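Local coordinates for protein putative ketosteroid isomerase (Parabacteroides distasonis ATCC 8503, PDB 3KE7) that is a putative ketosteroid isomerase with a SnoaL-like, NTF2-type fold, of unproven activity, whose pocket can hold a bicine molecule, at residues E37-D40 with T41-Y45. Sequence-based numbering, arbitrary orientation. Where two conformers were deposited one is given.
Sequences ELSD and TDVIY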
loop_
_atom_site.group_PDB
_atom_site.type_symbol
_atom_site.label_atom_id
_atom_site.label_comp_id
_atom_site.label_asym_id
_atom_site.label_seq_id
_atom_site.Cartn_x
_atom_site.Cartn_y
_atom_site.Cartn_z
ATOM N N GLU B 37 15.394 -9.244 -5.018
ATOM C CA GLU B 37 16.640 -8.582 -4.633
ATOM C C GLU B 37 16.426 -7.176 -4.055
ATOM O O GLU B 37 17.156 -6.765 -3.124
ATOM C CB GLU B 37 17.564 -8.522 -5.835
ATOM C CG GLU B 37 17.910 -9.926 -6.387
ATOM N N LEU B 38 15.400 -6.486 -4.526
ATOM C CA LEU B 38 15.108 -5.148 -4.100
ATOM C C LEU B 38 14.275 -5.119 -2.816
ATOM O O LEU B 38 14.084 -4.061 -2.217
ATOM C CB LEU B 38 14.341 -4.437 -5.206
ATOM C CG LEU B 38 14.015 -2.960 -5.131
ATOM C CD1 LEU B 38 15.216 -2.138 -4.763
ATOM C CD2 LEU B 38 13.435 -2.492 -6.447
ATOM N N SER B 39 13.777 -6.274 -2.374
ATOM C CA SER B 39 12.908 -6.344 -1.185
ATOM C C SER B 39 13.677 -6.724 0.081
ATOM O O SER B 39 14.679 -7.435 0.030
ATOM C CB SER B 39 11.771 -7.371 -1.431
ATOM O OG SER B 39 10.892 -6.961 -2.467
ATOM N N ASP B 40 13.147 -6.276 1.232
ATOM C CA ASP B 40 13.720 -6.572 2.517
ATOM C C ASP B 40 13.119 -7.819 3.164
ATOM O O ASP B 40 12.110 -8.380 2.755
ATOM C CB ASP B 40 13.587 -5.384 3.467
ATOM C CG ASP B 40 14.855 -5.060 4.173
ATOM O OD1 ASP B 40 15.682 -6.016 4.375
ATOM O OD2 ASP B 40 15.021 -3.871 4.586
ATOM N N THR B 41 13.779 -8.256 4.232
ATOM C CA THR B 41 13.412 -9.500 4.895
ATOM C C THR B 41 11.963 -9.554 5.393
ATOM O O THR B 41 11.383 -10.633 5.432
ATOM C CB THR B 41 14.374 -9.860 6.058
ATOM O OG1 THR B 41 14.396 -8.801 7.041
ATOM C CG2 THR B 41 15.758 -10.130 5.513
ATOM N N ASP B 42 11.411 -8.401 5.749
ATOM C CA ASP B 42 10.069 -8.270 6.333
ATOM C C ASP B 42 9.023 -7.881 5.313
ATOM O O ASP B 42 7.918 -7.450 5.689
ATOM C CB ASP B 42 10.110 -7.281 7.495
ATOM C CG ASP B 42 10.546 -5.909 7.082
ATOM O OD1 ASP B 42 11.487 -5.746 6.231
ATOM O OD2 ASP B 42 9.983 -4.938 7.679
ATOM N N VAL B 43 9.292 -8.109 4.041
ATOM C CA VAL B 43 8.385 -7.673 3.004
ATOM C C VAL B 43 7.017 -8.381 3.101
ATOM O O VAL B 43 6.928 -9.558 3.410
ATOM C CB VAL B 43 9.038 -7.895 1.621
ATOM C CG1 VAL B 43 9.258 -9.446 1.344
ATOM C CG2 VAL B 43 8.232 -7.243 0.514
ATOM N N ILE B 44 5.977 -7.623 2.813
ATOM C CA ILE B 44 4.625 -8.101 2.688
ATOM C C ILE B 44 4.231 -7.842 1.239
ATOM O O ILE B 44 4.445 -6.770 0.709
ATOM C CB ILE B 44 3.663 -7.338 3.640
ATOM C CG1 ILE B 44 4.086 -7.448 5.098
ATOM C CG2 ILE B 44 2.210 -7.781 3.433
ATOM C CD1 ILE B 44 4.091 -8.784 5.629
ATOM N N TYR B 45 3.558 -8.796 0.617
ATOM C CA TYR B 45 3.209 -8.712 -0.805
ATOM C C TYR B 45 1.803 -9.246 -1.102
ATOM O O TYR B 45 1.375 -10.296 -0.585
ATOM C CB TYR B 45 4.222 -9.589 -1.588
ATOM C CG TYR B 45 3.983 -9.732 -3.087
ATOM C CD1 TYR B 45 3.073 -10.643 -3.555
ATOM C CD2 TYR B 45 4.728 -8.988 -4.045
ATOM C CE1 TYR B 45 2.839 -10.796 -4.880
ATOM C CE2 TYR B 45 4.511 -9.151 -5.374
ATOM C CZ TYR B 45 3.523 -10.046 -5.793
ATOM O OH TYR B 45 3.299 -10.224 -7.157
#
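D40 and D42 come together across a tight corner of the chain, their carboxylate planes turned 71° apart. It is an oblique meeting: D42 sends OD1 against the flank of D40, lying 3.5 Å from D40 CB, while OD1 of D42 and OD2 of D40 stay 4.3 Å from each other. With chi1 at 61°, CG of D42 sits between its own backbone N and carbonyl carbon, which lays the carboxylate beside D40. Two carboxylates this near would be expected to repel, but R113 serves both: its NH2 makes a salt bridge to D40 OD2 and another to D42 OD1.

The other carboxylate oxygen of D40 takes a backbone amide. T41 N donates to D40 OD1 at 2.9 Å, reaching it from the anti side and somewhat out of the carboxylate plane. The same residues form a type I beta turn from D40 to V43, closed by V43 N bonding to D40 O at 3.1 Å; the amide stands well above the carbonyl plane, 54° out of it. The V43 side chain packs against the same carbonyl oxygen, with CG1 3.4 Å from D40 O. Its other methyl, CG2, is anti to the backbone N and meets S39 CB at 4.0 Å, on the inner side of the corner where L60 of helix 57-65 packs on both residues. S39 turns its hydroxyl back to the preceding helix, where OG bonds to F35 O.

The turn thus carries the chain from strand 39-40, backbone-bonded to I122, into strand 43-46 of the main sheet. Chemically, D40 divides its carboxylate between an amide and an arginine, which should hold its rotation, and the shared R113 probably offsets the acidic pair and stabilises both aspartates as anions.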